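Local coordinates for 2,3-dihydroxybenzoate-AMP ligase (Bacillus subtilis, PDB 1MDB), which belongs to the AMP-binding enzymes of the ANL clan and binds adenosine monophosphate and 2,3-dihydroxy-benzoic acid, at residues E334-Y339 against D361-W366; P503-F508 against S530-A535; V254-P259 against F265-R270; E119-A124 against S197-R202. All blocks are in the same frame, centred on the assembly; numbering follows the deposited sequence.

Interactions 3 and 4 are buried and almost wholly apolar, each built round one leucine: Leu267 in interaction 3 and Leu199 in interaction 4. Interaction 1 is partly buried and also depends on a leucine, but there the methyls meet an aspartate and a serine. Interaction 2 lies at the surface of the C-terminal part, about 35 Å from interaction 1 between centres, and is the one joined by charge. Interactions 1 and 3 draw on strands of the same nine-stranded sheet, on opposite sides of the chain's centre. Interactions 1 and 4 meet directly where Ile200 packs on Glu334, whereas interaction 2 touches none of the others.

Interaction 1 of 4, residues E334-Y339 against D361-W366; sequences EGLVNY and DESRVW
Leu336 sets one methyl, CD1, over the carboxylate of Asp361. Leu336 CD1 lies 3.5 Å from Asp361 CG and 3.6 Å from both Asp361 OD1 and OD2, and these nearly equal distances to all three atoms place it above the plane of the group. The torsions suit this meeting: Leu336 carries CG anti to its own backbone nitrogen (chi1 -176°), and the Asp361 carboxylate, turned to the nitrogen side of its backbone (chi1 -87°), offers the methyl a flat surface. Its OD2 is held from elsewhere, by the Tyr387 hydroxyl and the backbone N of Ser358.

The second branch of the leucine is held more loosely. Leu336 CD2 faces Ser363 OG at 4.0 Å, and this hydroxyl has no hydrogen-bonding partner in the model although the contact buries it. Leu336 itself is buried, while Asp361 and Ser363 keep some exposure; the 361-366 side is the more solvent-accessible one.

Pro356 touches all three side chains, and Thr383 of strand 379-384 packs on Leu336 and Ser363. The contact thus joins the segment leading into strand 337-339 of the nine-stranded sheet, whose Val337 lines the 2,3-dihydroxy-benzoic acid pocket, to the start of strand 362-366, an outer strand of the four-stranded antiparallel sheet.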
loop_
_atom_site.group_PDB
_atom_site.type_symbol
_atom_site.label_atom_id
_atom_site.label_comp_id
_atom_site.label_asym_id
_atom_site.label_seq_id
_atom_site.Cartn_x
_atom_site.Cartn_y
_atom_site.Cartn_z
ATOM N N GLU A 334 -8.402 -1.115 -3.443
ATOM C CA GLU A 334 -9.706 -1.190 -4.088
ATOM C C GLU A 334 -10.305 0.186 -4.320
ATOM O O GLU A 334 -11.144 0.358 -5.208
ATOM C CB GLU A 334 -10.699 -2.008 -3.254
ATOM C CG GLU A 334 -10.551 -3.498 -3.376
ATOM C CD GLU A 334 -9.458 -4.047 -2.485
ATOM O OE1 GLU A 334 -8.929 -3.290 -1.638
ATOM O OE2 GLU A 334 -9.137 -5.240 -2.628
ATOM N N GLY A 335 -9.894 1.162 -3.519
ATOM C CA GLY A 335 -10.430 2.498 -3.697
ATOM C C GLY A 335 -10.204 3.457 -2.555
ATOM O O GLY A 335 -9.137 4.068 -2.435
ATOM N N LEU A 336 -11.223 3.573 -1.712
ATOM C CA LEU A 336 -11.233 4.467 -0.566
ATOM C C LEU A 336 -9.935 4.705 0.193
ATOM O O LEU A 336 -9.245 3.766 0.588
ATOM C CB LEU A 336 -12.298 4.009 0.436
ATOM C CG LEU A 336 -12.471 4.929 1.650
ATOM C CD1 LEU A 336 -12.957 6.294 1.176
ATOM C CD2 LEU A 336 -13.470 4.331 2.634
ATOM N N VAL A 337 -9.627 5.981 0.413
ATOM C CA VAL A 337 -8.448 6.371 1.173
ATOM C C VAL A 337 -8.865 7.444 2.176
ATOM O O VAL A 337 -9.498 8.439 1.810
ATOM C CB VAL A 337 -7.336 6.934 0.272
ATOM C CG1 VAL A 337 -6.178 7.429 1.140
ATOM C CG2 VAL A 337 -6.842 5.859 -0.688
ATOM N N ASN A 338 -8.510 7.228 3.439
ATOM C CA ASN A 338 -8.841 8.151 4.521
ATOM C C ASN A 338 -7.584 8.749 5.145
ATOM O O ASN A 338 -6.589 8.042 5.354
ATOM C CB ASN A 338 -9.620 7.417 5.618
ATOM C CG ASN A 338 -10.855 6.729 5.095
ATOM O OD1 ASN A 338 -11.865 7.374 4.806
ATOM N ND2 ASN A 338 -10.780 5.406 4.954
ATOM N N TYR A 339 -7.633 10.038 5.471
ATOM C CA TYR A 339 -6.483 10.701 6.090
ATOM C C TYR A 339 -6.889 11.601 7.249
ATOM O O TYR A 339 -7.967 12.188 7.236
ATOM C CB TYR A 339 -5.751 11.637 5.111
ATOM C CG TYR A 339 -5.244 11.080 3.799
ATOM C CD1 TYR A 339 -6.086 10.968 2.695
ATOM C CD2 TYR A 339 -3.890 10.760 3.632
ATOM C CE1 TYR A 339 -5.591 10.561 1.452
ATOM C CE2 TYR A 339 -3.390 10.350 2.394
ATOM C CZ TYR A 339 -4.243 10.256 1.313
ATOM O OH TYR A 339 -3.751 9.871 0.089
ATOM N N ASP A 361 -17.065 10.280 -1.596
ATOM C CA ASP A 361 -16.833 8.947 -1.043
ATOM C C ASP A 361 -18.021 8.621 -0.137
ATOM O O ASP A 361 -18.358 9.398 0.750
ATOM C CB ASP A 361 -15.552 8.903 -0.193
ATOM C CG ASP A 361 -14.297 8.616 -1.014
ATOM O OD1 ASP A 361 -14.340 7.715 -1.873
ATOM O OD2 ASP A 361 -13.262 9.281 -0.783
ATOM N N GLU A 362 -18.659 7.483 -0.369
ATOM C CA GLU A 362 -19.787 7.063 0.451
ATOM C C GLU A 362 -19.358 5.933 1.382
ATOM O O GLU A 362 -18.795 4.931 0.935
ATOM C CB GLU A 362 -20.927 6.572 -0.434
ATOM C CG GLU A 362 -21.733 7.666 -1.083
ATOM C CD GLU A 362 -22.688 7.117 -2.116
ATOM O OE1 GLU A 362 -22.249 6.872 -3.262
ATOM O OE2 GLU A 362 -23.875 6.913 -1.776
ATOM N N SER A 363 -19.624 6.096 2.672
ATOM C CA SER A 363 -19.272 5.084 3.649
ATOM C C SER A 363 -20.486 4.608 4.437
ATOM O O SER A 363 -21.362 5.395 4.797
ATOM C CB SER A 363 -18.219 5.628 4.620
ATOM O OG SER A 363 -16.957 5.759 3.987
ATOM N N ARG A 364 -20.537 3.309 4.697
ATOM C CA ARG A 364 -21.623 2.742 5.475
ATOM C C ARG A 364 -21.083 1.699 6.439
ATOM O O ARG A 364 -20.171 0.940 6.103
ATOM C CB ARG A 364 -22.694 2.158 4.550
ATOM C CG ARG A 364 -23.323 3.248 3.694
ATOM C CD ARG A 364 -24.620 2.848 3.022
ATOM N NE ARG A 364 -25.163 3.974 2.262
ATOM C CZ ARG A 364 -26.300 3.944 1.576
ATOM N NH1 ARG A 364 -27.031 2.838 1.548
ATOM N NH2 ARG A 364 -26.705 5.022 0.917
ATOM N N VAL A 365 -21.621 1.706 7.656
ATOM C CA VAL A 365 -21.218 0.767 8.694
ATOM C C VAL A 365 -22.392 -0.162 8.988
ATOM O O VAL A 365 -23.345 0.224 9.667
ATOM C CB VAL A 365 -20.824 1.505 9.987
ATOM C CG1 VAL A 365 -20.457 0.511 11.062
ATOM C CG2 VAL A 365 -19.658 2.438 9.716
ATOM N N TRP A 366 -22.320 -1.383 8.466
ATOM C CA TRP A 366 -23.383 -2.361 8.658
ATOM C C TRP A 366 -23.088 -3.402 9.730
ATOM O O TRP A 366 -21.955 -3.554 10.175
ATOM C CB TRP A 366 -23.671 -3.095 7.352
ATOM C CG TRP A 366 -24.392 -2.292 6.334
ATOM C CD1 TRP A 366 -24.929 -1.047 6.492
ATOM C CD2 TRP A 366 -24.690 -2.693 4.996
ATOM N NE1 TRP A 366 -25.543 -0.646 5.329
ATOM C CE2 TRP A 366 -25.410 -1.638 4.394
ATOM C CE3 TRP A 366 -24.414 -3.842 4.243
ATOM C CZ2 TRP A 366 -25.865 -1.701 3.078
ATOM C CZ3 TRP A 366 -24.865 -3.904 2.933
ATOM C CH2 TRP A 366 -25.581 -2.838 2.363
#

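Interaction 2 of 4, residues P503-F508 against S530-A535; sequences PDRVEF and SEKLLA
Arg505 stretches out from strand 505-508 with CG anti to the backbone N (chi1 177°) and the chain straight as far as NE, whereas Glu507, two residues on, bends at chi2 (-65°) and brings its carboxylate alongside the guanidinium. Lys532, extended beyond CG, comes from helix 522-534 in the opposite direction and brings NZ to Glu507.

The arginine holds the carboxylate side-on through two nitrogens, both directed at one oxygen: Arg505 NE is 2.7 Å and NH2 2.8 Å from Glu507 OE2. NE uses the anti lone pair of OE2, which lies in the guanidinium plane, and the double grip should restrict rotation of the guanidinium. The other oxygen serves the helix, with Lys532 NZ 2.7 Å from Glu507 OE1 and approaching from above the carboxylate plane, 62° out of it. Glu507 therefore stands between two cations, and its charge probably offsets their mutual repulsion. Beside this polar group, Leu533 CD2 lies 3.5 Å from Arg505 NH1; the leucine also packs on Pro464.

Together these residues form a salt-bridge network at the protein surface, linking the outer strand of the small three-stranded sheet in the C-terminal part of this AMP-binding enzyme to the chain's final helix.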
loop_
_atom_site.group_PDB
_atom_site.type_symbol
_atom_site.label_atom_id
_atom_site.label_comp_id
_atom_site.label_asym_id
_atom_site.label_seq_id
_atom_site.Cartn_x
_atom_site.Cartn_y
_atom_site.Cartn_z
ATOM N N PRO A 503 -4.313 -11.801 27.097
ATOM C CA PRO A 503 -3.775 -12.894 26.276
ATOM C C PRO A 503 -3.675 -14.185 27.078
ATOM O O PRO A 503 -3.162 -14.180 28.191
ATOM C CB PRO A 503 -2.389 -12.385 25.873
ATOM C CG PRO A 503 -2.543 -10.881 25.906
ATOM C CD PRO A 503 -3.372 -10.667 27.151
ATOM N N ASP A 504 -4.166 -15.284 26.521
ATOM C CA ASP A 504 -4.070 -16.569 27.206
ATOM C C ASP A 504 -2.635 -17.046 27.102
ATOM O O ASP A 504 -2.117 -17.724 27.989
ATOM C CB ASP A 504 -4.973 -17.607 26.543
ATOM C CG ASP A 504 -6.431 -17.325 26.762
ATOM O OD1 ASP A 504 -6.867 -17.411 27.924
ATOM O OD2 ASP A 504 -7.133 -17.014 25.776
ATOM N N ARG A 505 -1.986 -16.680 26.006
ATOM C CA ARG A 505 -0.616 -17.111 25.783
ATOM C C ARG A 505 0.280 -16.013 25.218
ATOM O O ARG A 505 -0.163 -15.184 24.425
ATOM C CB ARG A 505 -0.629 -18.320 24.856
ATOM C CG ARG A 505 0.736 -18.836 24.471
ATOM C CD ARG A 505 0.623 -20.226 23.882
ATOM N NE ARG A 505 1.907 -20.698 23.389
ATOM C CZ ARG A 505 2.196 -21.977 23.169
ATOM N NH1 ARG A 505 1.291 -22.911 23.410
ATOM N NH2 ARG A 505 3.387 -22.318 22.695
ATOM N N VAL A 506 1.543 -16.021 25.629
ATOM C CA VAL A 506 2.516 -15.030 25.173
ATOM C C VAL A 506 3.718 -15.669 24.479
ATOM O O VAL A 506 4.366 -16.556 25.039
ATOM C CB VAL A 506 3.035 -14.188 26.354
ATOM C CG1 VAL A 506 4.126 -13.241 25.877
ATOM C CG2 VAL A 506 1.881 -13.408 26.984
ATOM N N GLU A 507 4.012 -15.217 23.261
ATOM C CA GLU A 507 5.148 -15.735 22.503
ATOM C C GLU A 507 6.138 -14.614 22.207
ATOM O O GLU A 507 5.768 -13.589 21.640
ATOM C CB GLU A 507 4.688 -16.347 21.178
ATOM C CG GLU A 507 3.943 -17.659 21.285
ATOM C CD GLU A 507 4.799 -18.786 21.819
ATOM O OE1 GLU A 507 6.002 -18.821 21.509
ATOM O OE2 GLU A 507 4.262 -19.653 22.534
ATOM N N PHE A 508 7.391 -14.800 22.601
ATOM C CA PHE A 508 8.399 -13.789 22.335
ATOM C C PHE A 508 9.171 -14.138 21.066
ATOM O O PHE A 508 9.604 -15.274 20.881
ATOM C CB PHE A 508 9.347 -13.652 23.523
ATOM C CG PHE A 508 8.676 -13.152 24.762
ATOM C CD1 PHE A 508 8.275 -14.037 25.756
ATOM C CD2 PHE A 508 8.383 -11.795 24.908
ATOM C CE1 PHE A 508 7.586 -13.580 26.877
ATOM C CE2 PHE A 508 7.695 -11.326 26.022
ATOM C CZ PHE A 508 7.293 -12.220 27.010
ATOM N N SER A 530 -0.694 -22.005 15.606
ATOM C CA SER A 530 -1.470 -23.209 15.354
ATOM C C SER A 530 -0.539 -24.410 15.196
ATOM O O SER A 530 -0.854 -25.513 15.649
ATOM C CB SER A 530 -2.312 -23.031 14.093
ATOM O OG SER A 530 -3.236 -24.092 13.946
ATOM N N GLU A 531 0.607 -24.183 14.554
ATOM C CA GLU A 531 1.602 -25.230 14.329
ATOM C C GLU A 531 2.262 -25.649 15.638
ATOM O O GLU A 531 2.500 -26.831 15.862
ATOM C CB GLU A 531 2.680 -24.744 13.353
ATOM C CG GLU A 531 2.221 -24.623 11.904
ATOM C CD GLU A 531 3.139 -23.734 11.072
ATOM O OE1 GLU A 531 4.377 -23.880 11.182
ATOM O OE2 GLU A 531 2.622 -22.891 10.304
ATOM N N LYS A 532 2.569 -24.680 16.497
ATOM C CA LYS A 532 3.189 -24.999 17.775
ATOM C C LYS A 532 2.244 -25.873 18.588
ATOM O O LYS A 532 2.660 -26.878 19.162
ATOM C CB LYS A 532 3.524 -23.727 18.552
ATOM C CG LYS A 532 4.650 -22.919 17.947
ATOM C CD LYS A 532 5.046 -21.764 18.849
ATOM C CE LYS A 532 6.223 -20.992 18.265
ATOM N NZ LYS A 532 6.583 -19.788 19.076
ATOM N N LEU A 533 0.970 -25.499 18.627
ATOM C CA LEU A 533 -0.013 -26.275 19.371
ATOM C C LEU A 533 -0.072 -27.712 18.854
ATOM O O LEU A 533 -0.105 -28.656 19.642
ATOM C CB LEU A 533 -1.397 -25.625 19.278
ATOM C CG LEU A 533 -1.574 -24.282 19.996
ATOM C CD1 LEU A 533 -3.025 -23.844 19.889
ATOM C CD2 LEU A 533 -1.173 -24.410 21.465
ATOM N N LEU A 534 -0.078 -27.875 17.534
ATOM C CA LEU A 534 -0.118 -29.206 16.934
ATOM C C LEU A 534 1.112 -30.010 17.330
ATOM O O LEU A 534 1.032 -31.226 17.514
ATOM C CB LEU A 534 -0.194 -29.113 15.406
ATOM C CG LEU A 534 -1.583 -28.870 14.811
ATOM C CD1 LEU A 534 -1.485 -28.739 13.300
ATOM C CD2 LEU A 534 -2.502 -30.023 15.184
ATOM N N ALA A 535 2.246 -29.325 17.456
ATOM C CA ALA A 535 3.498 -29.962 17.841
ATOM C C ALA A 535 3.347 -30.702 19.165
ATOM O O ALA A 535 4.189 -31.525 19.521
ATOM C CB ALA A 535 4.601 -28.919 17.953
#

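Interaction 3 of 4, residues V254-P259 against F265-R270; sequences VLSPSP and FPLIER
Segment 254-259 leaves strand 252-255 and passes beside helix 261-271, coming nearest at Ser256 and Leu267, whose CA atoms are 7.4 Å apart. Leu267 makes every contact from the helix side. Its branch turns to the residues that follow the strand, Leu267 CD2 lying 3.8 Å from Pro257 CD and 3.9 Å from Ser256 CA; the leucine methyl and the proline CD come from facing directions. Further back, Val254 passes obliquely across the leucine, with Val254 CG1 4.0 Å from Leu267 CG. The leucine's torsions are unusual, chi1 at -108° and chi2 at 11°, an eclipsed, off-rotamer conformation that may carry some strain.

Ser256 offers the leucine its CA, CB and OG but spends its hydroxyl within its own segment. With OG anti to the backbone N, it donates to the carbonyl of Ser258, Ser256 OG lying 2.6 Å from Ser258 O and in the carbonyl plane. Pro257 O is bound in turn by the hydroxyl of Tyr132.

Strand 252-255, helix 261-271 and strand 275-278 make a beta-alpha-beta crossover that passes over the intervening parallel strand 225-228, where Ile268 rests on Leu227. Because the segments meet through van der Waals contacts while the serine hydroxyl is satisfied inside its own segment, shape and burial of apolar surface, more than directional bonds, probably contribute most to seating the helix here.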
loop_
_atom_site.group_PDB
_atom_site.type_symbol
_atom_site.label_atom_id
_atom_site.label_comp_id
_atom_site.label_asym_id
_atom_site.label_seq_id
_atom_site.Cartn_x
_atom_site.Cartn_y
_atom_site.Cartn_z
ATOM N N VAL A 254 12.509 10.960 -3.696
ATOM C CA VAL A 254 13.819 10.416 -3.365
ATOM C C VAL A 254 13.624 8.929 -3.137
ATOM O O VAL A 254 12.757 8.527 -2.359
ATOM C CB VAL A 254 14.397 11.014 -2.073
ATOM C CG1 VAL A 254 15.758 10.419 -1.810
ATOM C CG2 VAL A 254 14.456 12.527 -2.170
ATOM N N LEU A 255 14.441 8.108 -3.783
ATOM C CA LEU A 255 14.300 6.666 -3.642
ATOM C C LEU A 255 15.250 6.044 -2.630
ATOM O O LEU A 255 16.467 6.125 -2.771
ATOM C CB LEU A 255 14.488 5.999 -5.007
ATOM C CG LEU A 255 13.587 6.579 -6.105
ATOM C CD1 LEU A 255 13.970 6.001 -7.459
ATOM C CD2 LEU A 255 12.136 6.278 -5.777
ATOM N N SER A 256 14.685 5.410 -1.609
ATOM C CA SER A 256 15.494 4.764 -0.593
ATOM C C SER A 256 15.731 3.310 -0.984
ATOM O O SER A 256 14.820 2.624 -1.463
ATOM C CB SER A 256 14.800 4.825 0.772
ATOM O OG SER A 256 15.618 4.242 1.777
ATOM N N PRO A 257 16.969 2.831 -0.797
ATOM C CA PRO A 257 17.438 1.473 -1.090
ATOM C C PRO A 257 16.607 0.426 -0.352
ATOM O O PRO A 257 16.399 -0.691 -0.844
ATOM C CB PRO A 257 18.877 1.491 -0.582
ATOM C CG PRO A 257 19.283 2.921 -0.760
ATOM C CD PRO A 257 18.072 3.666 -0.289
ATOM N N SER A 258 16.157 0.797 0.843
ATOM C CA SER A 258 15.342 -0.078 1.675
ATOM C C SER A 258 14.570 0.796 2.661
ATOM O O SER A 258 14.773 2.013 2.708
ATOM C CB SER A 258 16.228 -1.070 2.435
ATOM O OG SER A 258 16.894 -0.441 3.518
ATOM N N PRO A 259 13.669 0.195 3.458
ATOM C CA PRO A 259 12.894 0.982 4.427
ATOM C C PRO A 259 13.686 1.343 5.680
ATOM O O PRO A 259 13.321 2.271 6.401
ATOM C CB PRO A 259 11.727 0.056 4.789
ATOM C CG PRO A 259 11.699 -0.971 3.694
ATOM C CD PRO A 259 13.161 -1.182 3.392
ATOM N N PHE A 265 17.447 7.542 6.957
ATOM C CA PHE A 265 17.858 8.716 7.727
ATOM C C PHE A 265 18.868 9.607 7.003
ATOM O O PHE A 265 18.635 10.802 6.852
ATOM C CB PHE A 265 18.384 8.285 9.104
ATOM C CG PHE A 265 17.288 7.925 10.084
ATOM C CD1 PHE A 265 16.022 7.559 9.629
ATOM C CD2 PHE A 265 17.533 7.922 11.455
ATOM C CE1 PHE A 265 15.013 7.193 10.518
ATOM C CE2 PHE A 265 16.528 7.555 12.360
ATOM C CZ PHE A 265 15.265 7.188 11.888
ATOM N N PRO A 266 19.995 9.041 6.539
ATOM C CA PRO A 266 20.973 9.883 5.838
ATOM C C PRO A 266 20.301 10.607 4.672
ATOM O O PRO A 266 20.550 11.784 4.424
ATOM C CB PRO A 266 22.019 8.877 5.365
ATOM C CG PRO A 266 21.960 7.809 6.416
ATOM C CD PRO A 266 20.474 7.652 6.640
ATOM N N LEU A 267 19.429 9.891 3.970
ATOM C CA LEU A 267 18.704 10.440 2.827
ATOM C C LEU A 267 17.795 11.594 3.248
ATOM O O LEU A 267 17.632 12.568 2.525
ATOM C CB LEU A 267 17.865 9.334 2.172
ATOM C CG LEU A 267 18.245 8.734 0.813
ATOM C CD1 LEU A 267 19.638 9.166 0.371
ATOM C CD2 LEU A 267 18.126 7.226 0.908
ATOM N N ILE A 268 17.193 11.476 4.421
ATOM C CA ILE A 268 16.308 12.525 4.900
ATOM C C ILE A 268 17.112 13.791 5.197
ATOM O O ILE A 268 16.703 14.897 4.841
ATOM C CB ILE A 268 15.546 12.060 6.160
ATOM C CG1 ILE A 268 14.635 10.887 5.789
ATOM C CG2 ILE A 268 14.733 13.212 6.738
ATOM C CD1 ILE A 268 13.841 10.311 6.940
ATOM N N GLU A 269 18.264 13.624 5.834
ATOM C CA GLU A 269 19.109 14.773 6.152
ATOM C C GLU A 269 19.812 15.332 4.908
ATOM O O GLU A 269 19.843 16.545 4.694
ATOM C CB GLU A 269 20.154 14.389 7.204
ATOM C CG GLU A 269 21.356 15.329 7.239
ATOM C CD GLU A 269 22.220 15.133 8.467
ATOM O OE1 GLU A 269 22.430 13.972 8.880
ATOM O OE2 GLU A 269 22.699 16.151 9.010
ATOM N N ARG A 270 20.376 14.445 4.092
ATOM C CA ARG A 270 21.078 14.879 2.892
ATOM C C ARG A 270 20.150 15.548 1.884
ATOM O O ARG A 270 20.433 16.643 1.407
ATOM C CB ARG A 270 21.791 13.693 2.227
ATOM C CG ARG A 270 22.468 14.058 0.915
ATOM C CD ARG A 270 23.211 12.881 0.304
ATOM N NE ARG A 270 23.704 13.212 -1.032
ATOM C CZ ARG A 270 24.472 12.419 -1.778
ATOM N NH1 ARG A 270 24.852 11.227 -1.329
ATOM N NH2 ARG A 270 24.859 12.818 -2.981
#

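Interaction 4 of 4, residues E119-A124 against S197-R202; sequences EFAEAA and SKLIPR
Phe120 and Ala121, at the end of helix 111-120, receive a single side chain from segment 197-202, that of Leu199. The segment begins with Ser197 and Lys198, which close a Ser/Thr/Gly-rich stretch recognisable as the family's glycine-rich loop. Here the chain is tied back to Ser190, whose carbonyl is bonded by the Ser197 hydroxyl and whose OG takes the backbone N of Lys198. The lysine side chain starts out away from the helix.

At Leu199 the strand begins and the direction reverses. Both methyls meet the CD2-CE2 edge region of the Phe120 ring: Leu199 CD2 is 3.7 Å from Phe120 CD2, approaching obliquely, and Leu199 CD1 is 3.9 Å from that same ring carbon, at the edge and in the ring plane. The phenylalanine reaches them with CG anti to its backbone N (chi1 -169°), and the ring and the leucine branch run alongside one another, pointing opposite ways. Leu199 CD2 also touches Ala121, 4.1 Å from its CB, just where the helix ends in a Schellman motif with Glu122 at positive phi.

Ile200 turns to Glu334 and Ile389, Pro201 packs on Leu187 of the partner strand 184-189, and Arg202 forms a salt bridge with Asp206. Leu187 and Leu189 also touch Leu199, while the ring of Tyr116 meets that of Phe120. The backbones of Ala121 and Leu199 find their polar partners elsewhere, in Arg77 and Tyr393. With an apolar side-chain interface, the contact joins the helix end to a two-stranded hairpin through the burial of hydrophobic surface.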
loop_
_atom_site.group_PDB
_atom_site.type_symbol
_atom_site.label_atom_id
_atom_site.label_comp_id
_atom_site.label_asym_id
_atom_site.label_seq_id
_atom_site.Cartn_x
_atom_site.Cartn_y
_atom_site.Cartn_z
ATOM N N GLU A 119 0.030 -15.831 -15.705
ATOM C CA GLU A 119 -0.984 -16.706 -16.302
ATOM C C GLU A 119 -2.330 -15.991 -16.341
ATOM O O GLU A 119 -2.893 -15.744 -17.401
ATOM C CB GLU A 119 -1.149 -17.976 -15.472
ATOM C CG GLU A 119 -0.581 -19.234 -16.083
ATOM C CD GLU A 119 -0.963 -20.462 -15.279
ATOM O OE1 GLU A 119 -2.174 -20.759 -15.192
ATOM O OE2 GLU A 119 -0.062 -21.124 -14.726
ATOM N N PHE A 120 -2.840 -15.689 -15.154
ATOM C CA PHE A 120 -4.113 -15.006 -14.994
ATOM C C PHE A 120 -4.226 -13.794 -15.920
ATOM O O PHE A 120 -5.138 -13.715 -16.736
ATOM C CB PHE A 120 -4.260 -14.583 -13.537
ATOM C CG PHE A 120 -5.631 -14.098 -13.170
ATOM C CD1 PHE A 120 -6.764 -14.796 -13.571
ATOM C CD2 PHE A 120 -5.784 -12.979 -12.365
ATOM C CE1 PHE A 120 -8.033 -14.386 -13.166
ATOM C CE2 PHE A 120 -7.053 -12.560 -11.952
ATOM C CZ PHE A 120 -8.176 -13.264 -12.352
ATOM N N ALA A 121 -3.290 -12.858 -15.802
ATOM C CA ALA A 121 -3.309 -11.664 -16.633
ATOM C C ALA A 121 -2.879 -11.927 -18.079
ATOM O O ALA A 121 -2.940 -11.024 -18.921
ATOM C CB ALA A 121 -2.423 -10.596 -16.014
ATOM N N GLU A 122 -2.448 -13.155 -18.369
ATOM C CA GLU A 122 -2.011 -13.496 -19.721
ATOM C C GLU A 122 -0.997 -12.442 -20.155
ATOM O O GLU A 122 -1.103 -11.857 -21.232
ATOM C CB GLU A 122 -3.219 -13.513 -20.674
ATOM C CG GLU A 122 -4.192 -14.674 -20.420
ATOM C CD GLU A 122 -5.614 -14.408 -20.918
ATOM O OE1 GLU A 122 -5.785 -14.013 -22.088
ATOM O OE2 GLU A 122 -6.565 -14.602 -20.135
ATOM N N ALA A 123 -0.013 -12.216 -19.294
ATOM C CA ALA A 123 1.033 -11.224 -19.512
ATOM C C ALA A 123 1.845 -11.411 -20.788
ATOM O O ALA A 123 2.245 -12.530 -21.133
ATOM C CB ALA A 123 1.971 -11.202 -18.304
ATOM N N ALA A 124 2.095 -10.299 -21.474
ATOM C CA ALA A 124 2.878 -10.297 -22.706
ATOM C C ALA A 124 4.352 -10.071 -22.396
ATOM O O ALA A 124 5.226 -10.319 -23.241
ATOM C CB ALA A 124 2.378 -9.205 -23.640
ATOM N N SER A 197 -3.741 -12.873 -4.502
ATOM C CA SER A 197 -4.458 -11.610 -4.444
ATOM C C SER A 197 -5.333 -11.461 -5.683
ATOM O O SER A 197 -5.023 -12.016 -6.741
ATOM C CB SER A 197 -3.476 -10.436 -4.413
ATOM O OG SER A 197 -2.718 -10.405 -3.222
ATOM N N LYS A 198 -6.413 -10.697 -5.551
ATOM C CA LYS A 198 -7.307 -10.432 -6.672
ATOM C C LYS A 198 -6.651 -9.287 -7.445
ATOM O O LYS A 198 -5.890 -8.520 -6.864
ATOM C CB LYS A 198 -8.673 -9.972 -6.151
ATOM C CG LYS A 198 -9.278 -10.866 -5.084
ATOM C CD LYS A 198 -9.680 -12.206 -5.652
ATOM C CE LYS A 198 -10.258 -13.099 -4.560
ATOM N NZ LYS A 198 -11.107 -14.192 -5.120
ATOM N N LEU A 199 -6.919 -9.173 -8.742
ATOM C CA LEU A 199 -6.353 -8.077 -9.520
ATOM C C LEU A 199 -7.372 -6.931 -9.546
ATOM O O LEU A 199 -8.577 -7.162 -9.659
ATOM C CB LEU A 199 -5.992 -8.536 -10.940
ATOM C CG LEU A 199 -4.562 -9.074 -11.085
ATOM C CD1 LEU A 199 -4.326 -10.149 -10.056
ATOM C CD2 LEU A 199 -4.323 -9.623 -12.482
ATOM N N ILE A 200 -6.873 -5.701 -9.435
ATOM C CA ILE A 200 -7.715 -4.509 -9.380
ATOM C C ILE A 200 -7.535 -3.542 -10.557
ATOM O O ILE A 200 -6.502 -2.883 -10.683
ATOM C CB ILE A 200 -7.442 -3.754 -8.062
ATOM C CG1 ILE A 200 -7.879 -4.625 -6.880
ATOM C CG2 ILE A 200 -8.155 -2.392 -8.057
ATOM C CD1 ILE A 200 -7.313 -4.197 -5.531
ATOM N N PRO A 201 -8.542 -3.448 -11.435
ATOM C CA PRO A 201 -8.434 -2.537 -12.576
ATOM C C PRO A 201 -8.650 -1.087 -12.140
ATOM O O PRO A 201 -9.620 -0.794 -11.442
ATOM C CB PRO A 201 -9.561 -2.997 -13.499
ATOM C CG PRO A 201 -9.796 -4.407 -13.113
ATOM C CD PRO A 201 -9.692 -4.346 -11.610
ATOM N N ARG A 202 -7.743 -0.192 -12.524
ATOM C CA ARG A 202 -7.898 1.235 -12.210
ATOM C C ARG A 202 -7.776 1.981 -13.541
ATOM O O ARG A 202 -6.912 1.656 -14.366
ATOM C CB ARG A 202 -6.820 1.732 -11.231
ATOM C CG ARG A 202 -6.828 1.083 -9.838
ATOM C CD ARG A 202 -8.190 1.170 -9.147
ATOM N NE ARG A 202 -8.545 2.533 -8.760
ATOM C CZ ARG A 202 -8.106 3.138 -7.665
ATOM N NH1 ARG A 202 -7.294 2.497 -6.831
ATOM N NH2 ARG A 202 -8.465 4.394 -7.412
#